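Local structure of tail component (Lactobacillus phage J-1, 5LY8) at residues Asn98-Gly103 / Trp222-Gln227; Phe112-Thr117 / Ala211-Phe216; Gly166-Val171 / Leu183-Leu188. The protein is an evolved distal tail component of the phage, and the part described here is its second carbohydrate-binding module, which probably helps recognise saccharides on the Lactobacillus host. All blocks are in the same frame, centred on the assembly; numbering follows the deposited sequence.

Contact 1 of 3, residues Asn98-Gly103 / Trp222-Gln227. With MG (magnesium ion), chain C.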
loop_
_atom_site.group_PDB
_atom_site.type_symbol
_atom_site.label_atom_id
_atom_site.label_comp_id
_atom_site.label_asym_id
_atom_site.label_seq_id
_atom_site.Cartn_x
_atom_site.Cartn_y
_atom_site.Cartn_z
ATOM N N ASN A 98 -4.567 0.692 -5.947
ATOM C CA ASN A 98 -3.916 -0.589 -6.157
ATOM C C ASN A 98 -4.918 -1.701 -6.027
ATOM O O ASN A 98 -5.532 -1.854 -4.965
ATOM C CB ASN A 98 -2.808 -0.754 -5.145
ATOM C CG ASN A 98 -1.614 0.077 -5.514
ATOM O OD1 ASN A 98 -0.868 -0.291 -6.411
ATOM N ND2 ASN A 98 -1.449 1.238 -4.883
ATOM N N ARG A 99 -5.109 -2.464 -7.105
ATOM C CA ARG A 99 -6.061 -3.579 -7.102
ATOM C C ARG A 99 -5.355 -4.840 -6.670
ATOM O O ARG A 99 -4.303 -5.169 -7.223
ATOM C CB ARG A 99 -6.649 -3.766 -8.500
ATOM C CG ARG A 99 -7.694 -4.869 -8.520
ATOM C CD ARG A 99 -8.496 -4.855 -9.797
ATOM N NE ARG A 99 -9.332 -6.053 -9.846
ATOM C CZ ARG A 99 -10.497 -6.138 -10.483
ATOM N NH1 ARG A 99 -10.981 -5.088 -11.140
ATOM N NH2 ARG A 99 -11.195 -7.271 -10.451
ATOM N N VAL A 100 -5.942 -5.567 -5.712
ATOM C CA VAL A 100 -5.364 -6.812 -5.212
ATOM C C VAL A 100 -6.446 -7.885 -5.159
ATOM O O VAL A 100 -7.651 -7.597 -5.157
ATOM C CB VAL A 100 -4.742 -6.642 -3.788
ATOM C CG1 VAL A 100 -3.539 -5.698 -3.815
ATOM C CG2 VAL A 100 -5.782 -6.164 -2.765
ATOM N N ASN A 101 -6.004 -9.132 -5.082
ATOM C CA ASN A 101 -6.866 -10.238 -4.751
ATOM C C ASN A 101 -6.181 -10.867 -3.539
ATOM O O ASN A 101 -4.983 -11.167 -3.581
ATOM C CB ASN A 101 -6.997 -11.214 -5.904
ATOM C CG ASN A 101 -7.946 -12.356 -5.596
ATOM O OD1 ASN A 101 -9.084 -12.415 -6.105
ATOM N ND2 ASN A 101 -7.525 -13.284 -4.814
ATOM N N VAL A 102 -6.927 -11.003 -2.454
ATOM C CA VAL A 102 -6.280 -11.461 -1.251
ATOM C C VAL A 102 -7.200 -12.415 -0.518
ATOM O O VAL A 102 -8.429 -12.251 -0.535
ATOM C CB VAL A 102 -5.752 -10.211 -0.433
ATOM C CG1 VAL A 102 -6.848 -9.196 -0.083
ATOM C CG2 VAL A 102 -4.917 -10.618 0.781
ATOM N N GLY A 103 -6.605 -13.465 0.031
ATOM C CA GLY A 103 -7.336 -14.472 0.779
ATOM C C GLY A 103 -6.457 -15.008 1.877
ATOM O O GLY A 103 -5.247 -15.032 1.735
ATOM N N TRP A 222 -0.166 -16.076 3.129
ATOM C CA TRP A 222 -1.513 -15.899 2.637
ATOM C C TRP A 222 -1.525 -15.882 1.097
ATOM O O TRP A 222 -0.456 -15.922 0.471
ATOM C CB TRP A 222 -2.159 -14.650 3.254
ATOM C CG TRP A 222 -1.597 -13.300 2.906
ATOM C CD1 TRP A 222 -0.531 -12.998 2.099
ATOM C CD2 TRP A 222 -2.138 -12.051 3.335
ATOM N NE1 TRP A 222 -0.370 -11.628 2.017
ATOM C CE2 TRP A 222 -1.355 -11.027 2.758
ATOM C CE3 TRP A 222 -3.225 -11.694 4.149
ATOM C CZ2 TRP A 222 -1.625 -9.667 2.974
ATOM C CZ3 TRP A 222 -3.488 -10.352 4.359
ATOM C CH2 TRP A 222 -2.687 -9.362 3.785
ATOM N N SER A 223 -2.719 -15.831 0.502
ATOM C CA SER A 223 -2.820 -15.768 -0.957
ATOM C C SER A 223 -2.949 -14.319 -1.348
ATOM O O SER A 223 -3.839 -13.622 -0.881
ATOM C CB SER A 223 -4.027 -16.544 -1.456
ATOM O OG SER A 223 -3.883 -17.933 -1.184
ATOM N N ILE A 224 -1.987 -13.822 -2.145
ATOM C CA ILE A 224 -1.982 -12.419 -2.501
ATOM C C ILE A 224 -1.528 -12.215 -3.922
ATOM O O ILE A 224 -0.533 -12.795 -4.343
ATOM C CB ILE A 224 -1.077 -11.627 -1.492
ATOM C CG1 ILE A 224 -1.008 -10.123 -1.791
ATOM C CG2 ILE A 224 0.334 -12.212 -1.371
ATOM C CD1 ILE A 224 -2.320 -9.406 -1.717
ATOM N N ASN A 225 -2.264 -11.378 -4.664
ATOM C CA ASN A 225 -1.804 -10.987 -5.973
ATOM C C ASN A 225 -2.191 -9.536 -6.230
ATOM O O ASN A 225 -3.077 -9.002 -5.549
ATOM C CB ASN A 225 -2.212 -11.973 -7.064
ATOM C CG ASN A 225 -3.661 -12.030 -7.396
ATOM O OD1 ASN A 225 -4.265 -11.008 -7.745
ATOM N ND2 ASN A 225 -4.247 -13.219 -7.271
ATOM N N TRP A 226 -1.490 -8.877 -7.156
ATOM C CA TRP A 226 -1.591 -7.434 -7.373
ATOM C C TRP A 226 -1.876 -7.258 -8.849
ATOM O O TRP A 226 -1.079 -7.665 -9.700
ATOM C CB TRP A 226 -0.248 -6.851 -6.963
ATOM C CG TRP A 226 -0.062 -5.369 -7.083
ATOM C CD1 TRP A 226 -1.015 -4.387 -7.004
ATOM C CD2 TRP A 226 1.201 -4.704 -7.185
ATOM N NE1 TRP A 226 -0.409 -3.143 -7.056
ATOM C CE2 TRP A 226 0.948 -3.319 -7.178
ATOM C CE3 TRP A 226 2.528 -5.150 -7.319
ATOM C CZ2 TRP A 226 1.975 -2.376 -7.310
ATOM C CZ3 TRP A 226 3.545 -4.221 -7.423
ATOM C CH2 TRP A 226 3.267 -2.852 -7.422
ATOM N N GLN A 227 -3.071 -6.734 -9.168
ATOM C CA GLN A 227 -3.574 -6.754 -10.543
ATOM C C GLN A 227 -3.464 -5.440 -11.291
ATOM O O GLN A 227 -3.557 -5.446 -12.521
ATOM C CB GLN A 227 -5.035 -7.259 -10.588
ATOM C CG GLN A 227 -5.235 -8.533 -9.749
ATOM C CD GLN A 227 -6.403 -9.417 -10.119
ATOM O OE1 GLN A 227 -7.230 -9.092 -11.010
ATOM N NE2 GLN A 227 -6.455 -10.583 -9.452
HETATM MG MG MG C . -3.680 -6.219 -14.716
HETATM O O HOH W 1 -9.822 -9.794 -10.421
HETATM O O HOH W 2 -4.122 -6.601 -17.135
HETATM O O HOH W 3 -5.836 -7.359 -14.755
HETATM O O HOH W 4 -4.963 -4.183 -15.055
#
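Trp226 reaches Asn98 with the edge of its indole: NE1 donates to Asn98 OD1 at 3.0 Å, the oxygen lying close to the ring plane while the N-H comes in tilted from the amide plane. The bond is bent, with 148° at the hydrogen, and Asn98 OD1 is shared with Ser229 OG, its stronger partner. CG of Trp226 stands anti to the backbone N (chi1 180°), which leans the indole toward Asn98, its NE1/CD1 edge facing that strand. At the other end, Val102 CG2 sits over one face of Trp222, 3.7 Å from the centroid of the six-membered ring and almost on its normal. Between these two aromatic ends Ile224 CD1 lies against Val102 CB (3.8 Å). Behind the side chains runs an antiparallel ladder in which Asn101 with Asn225 and Gly103 with Ser223 are hydrogen-bonded pairs, each closed by two N-H...O bonds, and Gln227 N adds a further bond to Arg99 O. This pairing joins strands 94-103 and 223-238 in the six-stranded sheet of a concanavalin-like module. On the face of Asn101 and Asn225, Gln227 turns its amide nitrogen NE2 to Asn225 OD1 (2.8 Å, 167° at the hydrogen), and Asn225 OD1 also rests against Asn101 CB at 3.3 Å. Gln227 OE1 and Arg99 NH2 are linked through a water, which accepts from the guanidinium. Farther out, the rings of Phe22, Phe114 and Phe213 meet that of Trp226. Gln227 O binds a magnesium ion at 2.3 Å, a site completed by the carbonyl oxygens of Asp21 and Gly59 and three waters.

Contact 2 of 3, residues Phe112-Thr117 / Ala211-Phe216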
loop_
_atom_site.group_PDB
_atom_site.type_symbol
_atom_site.label_atom_id
_atom_site.label_comp_id
_atom_site.label_asym_id
_atom_site.label_seq_id
_atom_site.Cartn_x
_atom_site.Cartn_y
_atom_site.Cartn_z
ATOM N N PHE A 112 0.575 -6.602 3.322
ATOM C CA PHE A 112 0.986 -5.716 2.242
ATOM C C PHE A 112 0.947 -4.288 2.717
ATOM O O PHE A 112 0.186 -3.944 3.626
ATOM C CB PHE A 112 0.232 -5.899 0.911
ATOM C CG PHE A 112 -1.241 -5.605 0.891
ATOM C CD1 PHE A 112 -1.712 -4.303 1.021
ATOM C CD2 PHE A 112 -2.156 -6.604 0.594
ATOM C CE1 PHE A 112 -3.080 -4.027 0.943
ATOM C CE2 PHE A 112 -3.515 -6.312 0.456
ATOM C CZ PHE A 112 -3.964 -5.025 0.609
ATOM N N GLU A 113 1.812 -3.469 2.115
ATOM C CA GLU A 113 1.842 -2.024 2.300
ATOM C C GLU A 113 1.792 -1.356 0.955
ATOM O O GLU A 113 2.541 -1.739 0.046
ATOM C CB GLU A 113 3.109 -1.558 3.028
ATOM C CG GLU A 113 3.191 -2.025 4.465
ATOM C CD GLU A 113 4.418 -1.536 5.202
ATOM O OE1 GLU A 113 5.217 -0.749 4.629
ATOM O OE2 GLU A 113 4.589 -1.970 6.371
ATOM N N PHE A 114 0.950 -0.324 0.839
ATOM C CA PHE A 114 0.962 0.614 -0.280
ATOM C C PHE A 114 1.309 1.963 0.345
ATOM O O PHE A 114 0.529 2.515 1.136
ATOM C CB PHE A 114 -0.355 0.642 -1.047
ATOM C CG PHE A 114 -0.589 -0.651 -1.797
ATOM C CD1 PHE A 114 0.209 -0.994 -2.869
ATOM C CD2 PHE A 114 -1.566 -1.542 -1.392
ATOM C CE1 PHE A 114 0.019 -2.209 -3.549
ATOM C CE2 PHE A 114 -1.771 -2.754 -2.084
ATOM C CZ PHE A 114 -0.982 -3.068 -3.168
ATOM N N ASN A 115 2.516 2.461 0.023
ATOM C CA ASN A 115 3.102 3.623 0.669
ATOM C C ASN A 115 3.391 4.747 -0.274
ATOM O O ASN A 115 3.816 4.514 -1.413
ATOM C CB ASN A 115 4.455 3.185 1.296
ATOM C CG ASN A 115 4.298 2.115 2.339
ATOM O OD1 ASN A 115 3.224 1.971 2.918
ATOM N ND2 ASN A 115 5.337 1.329 2.576
ATOM N N LEU A 116 3.182 5.973 0.220
ATOM C CA LEU A 116 3.568 7.207 -0.466
ATOM C C LEU A 116 4.629 7.855 0.407
ATOM O O LEU A 116 4.490 7.911 1.640
ATOM C CB LEU A 116 2.371 8.125 -0.687
ATOM C CG LEU A 116 1.335 7.532 -1.649
ATOM C CD1 LEU A 116 0.068 8.319 -1.615
ATOM C CD2 LEU A 116 1.868 7.433 -3.094
ATOM N N THR A 117 5.695 8.336 -0.238
ATOM C CA THR A 117 6.872 8.827 0.460
ATOM C C THR A 117 7.310 10.177 -0.026
ATOM O O THR A 117 6.889 10.626 -1.094
ATOM C CB THR A 117 8.015 7.792 0.280
ATOM O OG1 THR A 117 8.392 7.695 -1.101
ATOM C CG2 THR A 117 7.629 6.393 0.792
ATOM N N ALA A 211 5.300 -0.383 -2.998
ATOM C CA ALA A 211 4.382 -1.480 -2.680
ATOM C C ALA A 211 5.250 -2.644 -2.151
ATOM O O ALA A 211 6.247 -2.989 -2.814
ATOM C CB ALA A 211 3.607 -1.897 -3.911
ATOM N N TRP A 212 4.907 -3.218 -0.985
ATOM C CA TRP A 212 5.735 -4.246 -0.358
ATOM C C TRP A 212 4.829 -5.383 0.071
ATOM O O TRP A 212 3.772 -5.153 0.656
ATOM C CB TRP A 212 6.495 -3.620 0.827
ATOM C CG TRP A 212 7.371 -4.529 1.633
ATOM C CD1 TRP A 212 8.290 -5.437 1.165
ATOM C CD2 TRP A 212 7.430 -4.593 3.060
ATOM N NE1 TRP A 212 8.937 -6.047 2.222
ATOM C CE2 TRP A 212 8.419 -5.546 3.400
ATOM C CE3 TRP A 212 6.720 -3.949 4.090
ATOM C CZ2 TRP A 212 8.757 -5.829 4.727
ATOM C CZ3 TRP A 212 7.047 -4.249 5.405
ATOM C CH2 TRP A 212 8.033 -5.192 5.718
ATOM N N PHE A 213 5.274 -6.635 -0.181
ATOM C CA PHE A 213 4.452 -7.816 0.045
ATOM C C PHE A 213 5.185 -8.890 0.861
ATOM O O PHE A 213 5.528 -9.957 0.348
ATOM C CB PHE A 213 4.018 -8.399 -1.296
ATOM C CG PHE A 213 3.204 -7.472 -2.144
ATOM C CD1 PHE A 213 3.820 -6.560 -3.006
ATOM C CD2 PHE A 213 1.827 -7.464 -2.050
ATOM C CE1 PHE A 213 3.059 -5.703 -3.798
ATOM C CE2 PHE A 213 1.069 -6.584 -2.825
ATOM C CZ PHE A 213 1.694 -5.705 -3.682
ATOM N N PRO A 214 5.405 -8.648 2.150
ATOM C CA PRO A 214 6.161 -9.615 2.959
ATOM C C PRO A 214 5.360 -10.732 3.618
ATOM O O PRO A 214 4.171 -10.599 3.919
ATOM C CB PRO A 214 6.776 -8.732 4.059
ATOM C CG PRO A 214 5.694 -7.658 4.270
ATOM C CD PRO A 214 5.181 -7.375 2.886
ATOM N N GLY A 215 6.081 -11.816 3.891
ATOM C CA GLY A 215 5.672 -12.864 4.814
ATOM C C GLY A 215 6.529 -12.759 6.067
ATOM O O GLY A 215 7.467 -11.959 6.122
ATOM N N PHE A 216 6.215 -13.539 7.092
ATOM C CA PHE A 216 7.000 -13.472 8.323
ATOM C C PHE A 216 7.633 -14.818 8.600
ATOM O O PHE A 216 6.926 -15.824 8.736
ATOM C CB PHE A 216 6.119 -13.113 9.532
ATOM C CG PHE A 216 6.955 -12.874 10.771
ATOM C CD1 PHE A 216 7.657 -11.687 10.937
ATOM C CD2 PHE A 216 7.108 -13.862 11.727
ATOM C CE1 PHE A 216 8.474 -11.482 12.048
ATOM C CE2 PHE A 216 7.913 -13.646 12.848
ATOM C CZ PHE A 216 8.613 -12.466 12.982
#
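Glu113 and Trp212 form an antiparallel hydrogen-bonded pair, each backbone N donating to the carbonyl O of the other; the Glu113 N to Trp212 O bond measures 3.0 Å. Asn115 ND2 grips one carboxylate oxygen, Glu113 OE1, at 2.9 Å in a nearly straight bond (175° at the hydrogen) made on its anti side. This buried acid is held from several directions, for OE1 also accepts from Ala37 N while OE2 accepts from Phe38 N and forms a salt bridge with Arg111; such a setting would be expected to favour the charged form. The side chains of Glu113 and Trp212 leave on the same face and run alongside one another. The Glu113 carboxylate comes up to the indole at its edge, with OE2 3.5 Å from Trp212 CZ3 and the two planes 78° apart. The indole is fixed as well: its NE1 donates to Val49 O, and Pro214 CG, two residues on in the chain, lies over the centre of one ring face. Aromatic packing takes over on the other side of the sheet. Phe114 brings CE1 to Ala211 CB at 3.6 Å, and its CZ meets Phe213 CZ at 3.8 Å, the two rings approaching obliquely. Phe112 CB touches Phe213 CD2 (3.7 Å), but with CG lodged between the backbone N and the carbonyl carbon (chi1 64°) its ring is led off toward strand 121-130, to Leu126 and Leu128. Trp226 and Ile224 of strand 223-238 close over this apolar face. This phenylalanine face forms part of the interior between two sheets, consistent with the beta-sandwich arrangement of concanavalin-like carbohydrate-binding modules.

Contact 3 of 3, residues Gly166-Val171 / Leu183-Leu188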
loop_
_atom_site.group_PDB
_atom_site.type_symbol
_atom_site.label_atom_id
_atom_site.label_comp_id
_atom_site.label_asym_id
_atom_site.label_seq_id
_atom_site.Cartn_x
_atom_site.Cartn_y
_atom_site.Cartn_z
ATOM N N GLY A 166 -11.050 -12.242 -1.747
ATOM C CA GLY A 166 -11.465 -11.769 -3.058
ATOM C C GLY A 166 -10.780 -10.512 -3.510
ATOM O O GLY A 166 -9.663 -10.216 -3.098
ATOM N N ASN A 167 -11.446 -9.785 -4.391
ATOM C CA ASN A 167 -10.904 -8.629 -5.074
ATOM C C ASN A 167 -11.180 -7.316 -4.370
ATOM O O ASN A 167 -12.322 -7.013 -4.015
ATOM C CB ASN A 167 -11.512 -8.581 -6.498
ATOM C CG ASN A 167 -11.162 -9.813 -7.317
ATOM O OD1 ASN A 167 -9.981 -10.082 -7.581
ATOM N ND2 ASN A 167 -12.192 -10.593 -7.714
ATOM N N TYR A 168 -10.118 -6.508 -4.170
ATOM C CA TYR A 168 -10.259 -5.234 -3.485
ATOM C C TYR A 168 -9.450 -4.156 -4.173
ATOM O O TYR A 168 -8.409 -4.453 -4.777
ATOM C CB TYR A 168 -9.702 -5.359 -2.033
ATOM C CG TYR A 168 -10.536 -6.219 -1.106
ATOM C CD1 TYR A 168 -10.355 -7.598 -1.047
ATOM C CD2 TYR A 168 -11.540 -5.656 -0.321
ATOM C CE1 TYR A 168 -11.171 -8.398 -0.249
ATOM C CE2 TYR A 168 -12.305 -6.438 0.532
ATOM C CZ TYR A 168 -12.135 -7.803 0.542
ATOM O OH TYR A 168 -12.925 -8.581 1.351
ATOM N N ASN A 169 -9.919 -2.900 -4.073
ATOM C CA ASN A 169 -9.109 -1.751 -4.456
ATOM C C ASN A 169 -8.636 -1.091 -3.172
ATOM O O ASN A 169 -9.457 -0.649 -2.365
ATOM C CB ASN A 169 -9.879 -0.735 -5.302
ATOM C CG ASN A 169 -9.942 -1.110 -6.757
ATOM O OD1 ASN A 169 -10.984 -0.933 -7.426
ATOM N ND2 ASN A 169 -8.860 -1.621 -7.293
ATOM N N ALA A 170 -7.323 -1.052 -2.952
ATOM C CA ALA A 170 -6.718 -0.359 -1.812
ATOM C C ALA A 170 -6.371 1.031 -2.297
ATOM O O ALA A 170 -5.626 1.190 -3.274
ATOM C CB ALA A 170 -5.465 -1.091 -1.335
ATOM N N VAL A 171 -6.949 2.063 -1.659
ATOM C CA VAL A 171 -6.823 3.418 -2.158
ATOM C C VAL A 171 -6.360 4.367 -1.084
ATOM O O VAL A 171 -6.838 4.315 0.061
ATOM C CB VAL A 171 -8.206 3.898 -2.690
ATOM C CG1 VAL A 171 -8.099 5.280 -3.330
ATOM C CG2 VAL A 171 -8.822 2.890 -3.662
ATOM N N LEU A 183 -10.592 0.412 1.385
ATOM C CA LEU A 183 -10.438 -0.959 0.935
ATOM C C LEU A 183 -11.789 -1.306 0.315
ATOM O O LEU A 183 -12.705 -1.798 0.983
ATOM C CB LEU A 183 -10.026 -1.921 2.057
ATOM C CG LEU A 183 -9.590 -3.284 1.607
ATOM C CD1 LEU A 183 -8.198 -3.231 0.991
ATOM C CD2 LEU A 183 -9.627 -4.258 2.787
ATOM N N ASP A 184 -11.930 -1.014 -0.981
ATOM C CA ASP A 184 -13.192 -1.212 -1.676
ATOM C C ASP A 184 -13.406 -2.676 -2.010
ATOM O O ASP A 184 -12.521 -3.302 -2.601
ATOM C CB ASP A 184 -13.227 -0.410 -2.978
ATOM C CG ASP A 184 -13.146 1.096 -2.881
ATOM O OD1 ASP A 184 -13.392 1.644 -1.777
ATOM O OD2 ASP A 184 -12.961 1.741 -3.933
ATOM N N ARG A 185 -14.590 -3.215 -1.662
ATOM C CA ARG A 185 -14.959 -4.582 -1.987
ATOM C C ARG A 185 -15.468 -4.601 -3.420
ATOM O O ARG A 185 -16.633 -4.280 -3.661
ATOM C CB ARG A 185 -16.111 -5.058 -1.098
ATOM C CG ARG A 185 -15.767 -5.419 0.307
ATOM C CD ARG A 185 -16.822 -6.355 0.899
ATOM N NE ARG A 185 -18.162 -5.803 0.695
ATOM C CZ ARG A 185 -19.288 -6.352 1.129
ATOM N NH1 ARG A 185 -19.256 -7.471 1.844
ATOM N NH2 ARG A 185 -20.456 -5.773 0.874
ATOM N N ILE A 186 -14.620 -4.935 -4.381
ATOM C CA ILE A 186 -14.977 -4.988 -5.798
ATOM C C ILE A 186 -16.096 -6.034 -6.038
ATOM O O ILE A 186 -17.018 -5.775 -6.804
ATOM C CB ILE A 186 -13.709 -5.279 -6.686
ATOM C CG1 ILE A 186 -12.634 -4.167 -6.540
ATOM C CG2 ILE A 186 -14.098 -5.510 -8.189
ATOM C CD1 ILE A 186 -11.325 -4.467 -7.203
ATOM N N ASP A 187 -15.999 -7.205 -5.405
ATOM C CA ASP A 187 -16.940 -8.313 -5.616
ATOM C C ASP A 187 -18.313 -8.112 -5.022
ATOM O O ASP A 187 -19.285 -8.658 -5.563
ATOM C CB ASP A 187 -16.370 -9.616 -5.032
ATOM C CG ASP A 187 -15.019 -10.037 -5.563
ATOM O OD1 ASP A 187 -14.271 -10.690 -4.806
ATOM O OD2 ASP A 187 -14.696 -9.682 -6.740
ATOM N N LEU A 188 -18.411 -7.399 -3.893
ATOM C CA LEU A 188 -19.679 -7.323 -3.160
ATOM C C LEU A 188 -20.244 -5.922 -2.895
ATOM O O LEU A 188 -21.384 -5.816 -2.417
ATOM C CB LEU A 188 -19.538 -8.094 -1.829
ATOM C CG LEU A 188 -19.221 -9.598 -1.922
ATOM C CD1 LEU A 188 -18.759 -10.146 -0.577
ATOM C CD2 LEU A 188 -20.437 -10.408 -2.412
HETATM O O HOH W 5 -14.583 -7.820 -2.742
HETATM O O HOH W 6 -13.090 0.658 -6.403
#
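Tyr168 and Leu183 pack on the inner face of a beta hairpin, formed by strands 166-175 and 178-185, that belongs to the six-stranded sheet of the module. CD2 of the tyrosine ring lies 3.6 Å from Leu183 CG, and the next ring carbon, CE2, is met at the same distance by Arg185 CG. Leu183 CG is swung anti to the backbone N (chi1 -168°), which turns CG and CD1 toward Tyr168 and Ala170. Packing is close at the Leu183 and Arg185 contacts; Val102 of strand 94-103 and Tyr163 add to it, and Tyr168 OH is hydrogen-bonded to Arg164 O. Arg185 continues past the ring; its NE bonds to Gly189 O, and the guanidinium makes a cation-pi contact with Tyr162. Asn169 with Asp184 is a hydrogen-bonded pair of the hairpin, Asn169 N donating in the carbonyl plane to Asp184 O. The opposite face is looser and wetter. There the side chains of Asn169 and Asp184 are joined through a water that donates to both Asn169 OD1 and Asp184 OD2, and Asp184 has a salt bridge to Arg182. Ile186 adds an apolar patch, its CD1 lying 3.6 Å from Asn169 OD1. Beyond Arg185 the chain leaves the regular ladder. Ile186 N still reaches Asn167 O, through a bent bond of 139° at the hydrogen, and that oxygen also accepts from a water that is bound to Asp187 N and lies over one face of the Tyr168 ring. Asp187 then takes hold of Asn167 twice, with the amide and carboxylate planes nearly perpendicular: Asp187 OD1 accepts the backbone N-H of Asn167 from above the carboxylate plane (N to OD1 3.0 Å), while OD2 offers its syn lone pair to Asn167 ND2 at 2.8 Å.

Overall arrangement
Contacts 1 and 3 belong to one sheet: strands 94-103 and 166-175 are neighbours in it, joined by backbone hydrogen bonds such as Val100 with Tyr168, and their centres lie about 10 Å apart. Contact 2 pairs strands of the facing sheet and is the buried one, its centre about 5 Å from the centre of the chain. Phe112, Phe114 and Phe213 there pack on Asn98, Ile224 and Trp226 of contact 1, whereas contact 3 touches it where Ala170 meets Phe114. Contacts 1 and 3 each combine a largely apolar inner face with amides, charges and bridging waters outside, and contact 1 alone includes a magnesium ligand. In contact 2 the polar groups are enclosed by protein.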